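Local coordinates for Mgp-operon protein 3 (Mycoplasma pneumoniae, PDB 6RJ1) that probably takes part in cell adhesion as the surface-exposed P40/P90 protein of a human pathogen, at residues 217-222 with 602-607; 478-483 with 705-710. All coordinates share one frame; numbering follows the deposited sequence.

How the contacts relate
Contact 1 and contact 2 lie in different parts of one chain, their centres about 38 Å apart and their nearest atoms about 24 Å apart, so neither touches the other. The segments alternate along the sequence, 217-222, 478-483, 602-607 and then 705-710, so the two contacts cross along the chain. Both border the same branched mixed sheet. Strand 220-222 of contact 1 belongs to it, and helix 701-712 of contact 2 joins two of its strands, 693-699 and 723-732. Strand 477-482 belongs instead to an eight-stranded mixed sheet. Contact 1 is therefore loop packing beside one sheet, whereas contact 2 ties two sheets together.

Contact 1 of 2, residues 217-222 with 602-607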
loop_
_atom_site.group_PDB
_atom_site.type_symbol
_atom_site.label_atom_id
_atom_site.label_comp_id
_atom_site.label_asym_id
_atom_site.label_seq_id
_atom_site.Cartn_x
_atom_site.Cartn_y
_atom_site.Cartn_z
ATOM N N ALA A 217 4.673 -28.176 -5.005
ATOM C CA ALA A 217 4.626 -26.734 -4.743
ATOM C C ALA A 217 3.688 -26.029 -5.731
ATOM O O ALA A 217 3.812 -26.203 -6.947
ATOM C CB ALA A 217 6.021 -26.134 -4.806
ATOM N N VAL A 218 2.704 -25.295 -5.191
ATOM C CA VAL A 218 1.661 -24.604 -5.952
ATOM C C VAL A 218 2.235 -23.420 -6.736
ATOM O O VAL A 218 2.955 -22.590 -6.183
ATOM C CB VAL A 218 0.447 -24.227 -5.055
ATOM C CG1 VAL A 218 -0.621 -23.497 -5.850
ATOM C CG2 VAL A 218 -0.150 -25.469 -4.385
ATOM N N THR A 219 1.922 -23.380 -8.044
ATOM C CA THR A 219 2.369 -22.381 -9.018
ATOM C C THR A 219 1.563 -21.067 -9.005
ATOM O O THR A 219 1.971 -20.096 -9.652
ATOM C CB THR A 219 2.392 -22.993 -10.421
ATOM O OG1 THR A 219 1.058 -23.327 -10.815
ATOM C CG2 THR A 219 3.298 -24.200 -10.519
ATOM N N GLY A 220 0.443 -21.041 -8.285
ATOM C CA GLY A 220 -0.383 -19.847 -8.208
ATOM C C GLY A 220 -1.787 -20.069 -7.703
ATOM O O GLY A 220 -2.016 -20.894 -6.815
ATOM N N PHE A 221 -2.733 -19.291 -8.236
ATOM C CA PHE A 221 -4.129 -19.362 -7.825
ATOM C C PHE A 221 -5.077 -19.182 -9.006
ATOM O O PHE A 221 -4.788 -18.413 -9.927
ATOM C CB PHE A 221 -4.426 -18.365 -6.672
ATOM C CG PHE A 221 -4.148 -16.906 -6.960
ATOM C CD1 PHE A 221 -2.883 -16.369 -6.752
ATOM C CD2 PHE A 221 -5.163 -16.058 -7.388
ATOM C CE1 PHE A 221 -2.628 -15.007 -6.996
ATOM C CE2 PHE A 221 -4.913 -14.701 -7.629
ATOM C CZ PHE A 221 -3.646 -14.182 -7.433
ATOM N N LYS A 222 -6.208 -19.910 -8.968
ATOM C CA LYS A 222 -7.267 -19.891 -9.972
ATOM C C LYS A 222 -7.937 -18.507 -10.062
ATOM O O LYS A 222 -8.254 -17.897 -9.034
ATOM C CB LYS A 222 -8.300 -20.981 -9.668
ATOM C CG LYS A 222 -7.780 -22.395 -9.870
ATOM C CD LYS A 222 -8.917 -23.390 -10.002
ATOM C CE LYS A 222 -8.418 -24.783 -10.320
ATOM N NZ LYS A 222 -9.522 -25.783 -10.317
ATOM N N ASN A 602 13.392 -18.257 -8.451
ATOM C CA ASN A 602 12.918 -18.312 -9.827
ATOM C C ASN A 602 11.563 -19.002 -10.010
ATOM O O ASN A 602 10.932 -18.808 -11.042
ATOM C CB ASN A 602 13.978 -18.955 -10.715
ATOM C CG ASN A 602 15.328 -18.289 -10.638
ATOM O OD1 ASN A 602 15.503 -17.106 -10.996
ATOM N ND2 ASN A 602 16.311 -19.046 -10.174
ATOM N N GLY A 603 11.134 -19.792 -9.028
ATOM C CA GLY A 603 9.879 -20.528 -9.103
ATOM C C GLY A 603 9.484 -21.171 -7.794
ATOM O O GLY A 603 10.169 -20.977 -6.785
ATOM N N PRO A 604 8.386 -21.958 -7.774
ATOM C CA PRO A 604 7.936 -22.568 -6.504
ATOM C C PRO A 604 8.900 -23.581 -5.868
ATOM O O PRO A 604 9.756 -24.148 -6.551
ATOM C CB PRO A 604 6.592 -23.215 -6.870
ATOM C CG PRO A 604 6.203 -22.641 -8.171
ATOM C CD PRO A 604 7.467 -22.281 -8.880
ATOM N N ILE A 605 8.766 -23.786 -4.542
ATOM C CA ILE A 605 9.569 -24.718 -3.740
ATOM C C ILE A 605 8.835 -25.117 -2.451
ATOM O O ILE A 605 8.860 -26.282 -2.063
ATOM C CB ILE A 605 11.030 -24.203 -3.470
ATOM C CG1 ILE A 605 11.964 -25.352 -2.990
ATOM C CG2 ILE A 605 11.075 -22.981 -2.524
ATOM C CD1 ILE A 605 13.412 -25.196 -3.325
ATOM N N ASN A 606 8.200 -24.144 -1.794
ATOM C CA ASN A 606 7.505 -24.324 -0.527
ATOM C C ASN A 606 6.146 -24.987 -0.671
ATOM O O ASN A 606 5.452 -24.829 -1.676
ATOM C CB ASN A 606 7.407 -22.994 0.237
ATOM C CG ASN A 606 8.752 -22.405 0.597
ATOM O OD1 ASN A 606 9.760 -23.103 0.734
ATOM N ND2 ASN A 606 8.804 -21.101 0.754
ATOM N N GLY A 607 5.807 -25.732 0.364
ATOM C CA GLY A 607 4.577 -26.491 0.506
ATOM C C GLY A 607 4.686 -27.350 1.744
ATOM O O GLY A 607 5.651 -27.206 2.497
HETATM O O HOH W 1 4.491 -22.006 -3.464
#
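Thr-219 meets Pro-604 through its methyl because chi1 is 65°: OG1 sits between the backbone N and the carbonyl carbon, while CG2 stands beside the N and comes to 4.0 Å from Pro-604 CG. The two side chains pass at a slant. Pro-604 CG also lies 3.9 Å from Thr-219 CA, so the proline's CG touches the Thr-219 backbone as well as its methyl, while CB and CG both lie near Val-218 O. Pro-604 CB meets Ala-217 CB at 3.6 Å. That alanine methyl also touches Ile-605 N, at 3.6 Å, and Asn-606 O, at 3.4 Å.

No direct hydrogen bond crosses the interface. A water spans it instead, donating to Val-218 O at 3.2 Å and weakly to Asn-606 O at 3.5 Å. The polar side-chain atoms are bonded outside the two segments: Thr-219 OG1 is hydrogen-bonded to Val-185 O, and the Asn-606 amide is bonded to Ser-580 OG, Thr-582 O and Thr-619 N, which fixes its rotation.

The contact joins the chain leading into strand 220-222, which pairs antiparallel with 575-577, to the loop between helix 591-595 and strand 609-611. It is loop-on-loop packing, bridged by one water, beside a branched mixed sheet; segment 602-607 falls within the MgpC adhesin family, which is probably related to the beta-propellers.

Contact 2 of 2, residues 478-483 with 705-710; sequences YWVVGE and KSAREN
Strand 478-482 and helix 705-710 cross almost perpendicularly, at a signed angle of -96° with their axes 7.7 Å apart at closest approach, and the nearest pair of CA atoms belongs to Val-480 and Arg-708. Val-480 points its side chain at the helix and divides its two methyls between successive residues. CG1, anti to the backbone N (chi1 175°), packs on Arg-708 CB at 3.8 Å, whereas CG2 lies 4.0 Å from Ala-707 CB. The Val-480 and Arg-708 side chains run at about a right angle to each other.

The Ala-707 methyl is also met by the far end of Tyr-478, with Tyr-478 CE2 3.9 Å from Ala-707 CB and the approach to the ring oblique. The phenol OH is hydrogen-bonded to Thr-496 OG1, and the ring meets those of Trp-493 and Trp-725. This is helix-on-sheet packing between two sheets: strand 477-482 is an inner strand of an eight-stranded mixed sheet, flanked by 464-468 and 487-492, and helix 701-712 links the antiparallel strands 693-699 and 723-732 of a second, branched mixed sheet.

Arg-708 spans the rest of the interface. Its chain bends at chi2 and chi3, the latter 81°, which carries CD past the Val-480 carbonyl and turns the guanidinium over the strand end. Gly-482 N lies 3.5 Å above the guanidinium plane, shifted toward the rim, with Val-481 C on that same face. This is a van der Waals contact over one face. Gly-482 N and Arg-708 NH1 are both donors, so no hydrogen bond joins them; Gly-482 N gives its hydrogen to Gln-485 OE1. From the helix backbone, Ala-707 O accepts a hydrogen bond from Thr-491 OG1 on strand 487-492.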
loop_
_atom_site.group_PDB
_atom_site.type_symbol
_atom_site.label_atom_id
_atom_site.label_comp_id
_atom_site.label_asym_id
_atom_site.label_seq_id
_atom_site.Cartn_x
_atom_site.Cartn_y
_atom_site.Cartn_z
ATOM N N TYR A 478 3.069 8.431 -9.462
ATOM C CA TYR A 478 3.250 9.498 -8.472
ATOM C C TYR A 478 3.697 10.777 -9.166
ATOM O O TYR A 478 4.233 10.718 -10.266
ATOM C CB TYR A 478 4.265 9.076 -7.391
ATOM C CG TYR A 478 5.663 8.827 -7.922
ATOM C CD1 TYR A 478 5.992 7.620 -8.535
ATOM C CD2 TYR A 478 6.660 9.791 -7.795
ATOM C CE1 TYR A 478 7.274 7.384 -9.021
ATOM C CE2 TYR A 478 7.948 9.566 -8.277
ATOM C CZ TYR A 478 8.252 8.356 -8.883
ATOM O OH TYR A 478 9.520 8.122 -9.352
ATOM N N TRP A 479 3.502 11.923 -8.524
ATOM C CA TRP A 479 3.876 13.205 -9.110
ATOM C C TRP A 479 5.070 13.862 -8.457
ATOM O O TRP A 479 5.257 13.742 -7.255
ATOM C CB TRP A 479 2.693 14.177 -9.058
ATOM C CG TRP A 479 1.711 13.974 -10.161
ATOM C CD1 TRP A 479 1.725 14.565 -11.389
ATOM C CD2 TRP A 479 0.567 13.111 -10.140
ATOM N NE1 TRP A 479 0.661 14.119 -12.141
ATOM C CE2 TRP A 479 -0.082 13.243 -11.389
ATOM C CE3 TRP A 479 0.021 12.239 -9.183
ATOM C CZ2 TRP A 479 -1.244 12.534 -11.706
ATOM C CZ3 TRP A 479 -1.133 11.539 -9.500
ATOM C CH2 TRP A 479 -1.753 11.689 -10.746
ATOM N N VAL A 480 5.871 14.550 -9.268
ATOM C CA VAL A 480 6.977 15.425 -8.896
ATOM C C VAL A 480 6.759 16.627 -9.839
ATOM O O VAL A 480 7.032 16.542 -11.047
ATOM C CB VAL A 480 8.409 14.827 -9.006
ATOM C CG1 VAL A 480 9.460 15.894 -8.693
ATOM C CG2 VAL A 480 8.588 13.626 -8.090
ATOM N N VAL A 481 6.151 17.690 -9.308
ATOM C CA VAL A 481 5.808 18.877 -10.095
ATOM C C VAL A 481 6.499 20.120 -9.566
ATOM O O VAL A 481 6.800 20.206 -8.377
ATOM C CB VAL A 481 4.265 19.085 -10.231
ATOM C CG1 VAL A 481 3.628 17.996 -11.077
ATOM C CG2 VAL A 481 3.581 19.169 -8.870
ATOM N N GLY A 482 6.739 21.071 -10.458
ATOM C CA GLY A 482 7.323 22.355 -10.096
ATOM C C GLY A 482 6.218 23.299 -9.673
ATOM O O GLY A 482 5.108 23.252 -10.220
ATOM N N GLU A 483 6.504 24.146 -8.680
ATOM C CA GLU A 483 5.567 25.150 -8.173
ATOM C C GLU A 483 5.233 26.140 -9.309
ATOM O O GLU A 483 4.074 26.505 -9.500
ATOM C CB GLU A 483 6.214 25.879 -6.990
ATOM C CG GLU A 483 5.236 26.596 -6.081
ATOM C CD GLU A 483 5.861 27.370 -4.935
ATOM O OE1 GLU A 483 5.113 28.108 -4.253
ATOM O OE2 GLU A 483 7.091 27.248 -4.719
ATOM N N LYS A 705 14.317 15.042 -9.193
ATOM C CA LYS A 705 14.443 15.723 -10.486
ATOM C C LYS A 705 14.448 14.716 -11.629
ATOM O O LYS A 705 13.901 15.019 -12.688
ATOM C CB LYS A 705 15.700 16.585 -10.528
ATOM C CG LYS A 705 15.656 17.689 -11.576
ATOM C CD LYS A 705 16.918 18.501 -11.532
ATOM C CE LYS A 705 16.976 19.486 -12.676
ATOM N NZ LYS A 705 18.043 20.515 -12.494
ATOM N N SER A 706 15.037 13.514 -11.407
ATOM C CA SER A 706 15.075 12.439 -12.390
ATOM C C SER A 706 13.677 11.902 -12.645
ATOM O O SER A 706 13.355 11.595 -13.788
ATOM C CB SER A 706 16.001 11.322 -11.930
ATOM O OG SER A 706 17.336 11.797 -11.905
ATOM N N ALA A 707 12.839 11.831 -11.588
ATOM C CA ALA A 707 11.456 11.372 -11.670
ATOM C C ALA A 707 10.600 12.372 -12.452
ATOM O O ALA A 707 9.743 11.947 -13.227
ATOM C CB ALA A 707 10.890 11.153 -10.277
ATOM N N ARG A 708 10.860 13.690 -12.285
ATOM C CA ARG A 708 10.150 14.750 -13.008
ATOM C C ARG A 708 10.539 14.710 -14.487
ATOM O O ARG A 708 9.663 14.793 -15.348
ATOM C CB ARG A 708 10.419 16.137 -12.383
ATOM C CG ARG A 708 10.000 17.315 -13.261
ATOM C CD ARG A 708 9.332 18.433 -12.506
ATOM N NE ARG A 708 10.294 19.316 -11.853
ATOM C CZ ARG A 708 10.314 20.634 -12.001
ATOM N NH1 ARG A 708 9.436 21.234 -12.796
ATOM N NH2 ARG A 708 11.215 21.366 -11.358
ATOM N N GLU A 709 11.851 14.559 -14.771
ATOM C CA GLU A 709 12.407 14.482 -16.122
ATOM C C GLU A 709 11.895 13.244 -16.851
ATOM O O GLU A 709 11.493 13.350 -18.010
ATOM C CB GLU A 709 13.943 14.528 -16.090
ATOM C CG GLU A 709 14.497 15.927 -15.856
ATOM C CD GLU A 709 15.981 16.061 -15.550
ATOM O OE1 GLU A 709 16.681 15.024 -15.462
ATOM O OE2 GLU A 709 16.444 17.217 -15.392
ATOM N N ASN A 710 11.862 12.087 -16.158
ATOM C CA ASN A 710 11.345 10.817 -16.685
ATOM C C ASN A 710 9.853 10.930 -17.037
ATOM O O ASN A 710 9.419 10.326 -18.017
ATOM C CB ASN A 710 11.585 9.690 -15.681
ATOM C CG ASN A 710 11.041 8.345 -16.067
ATOM O OD1 ASN A 710 11.668 7.570 -16.780
ATOM N ND2 ASN A 710 9.886 8.012 -15.562
#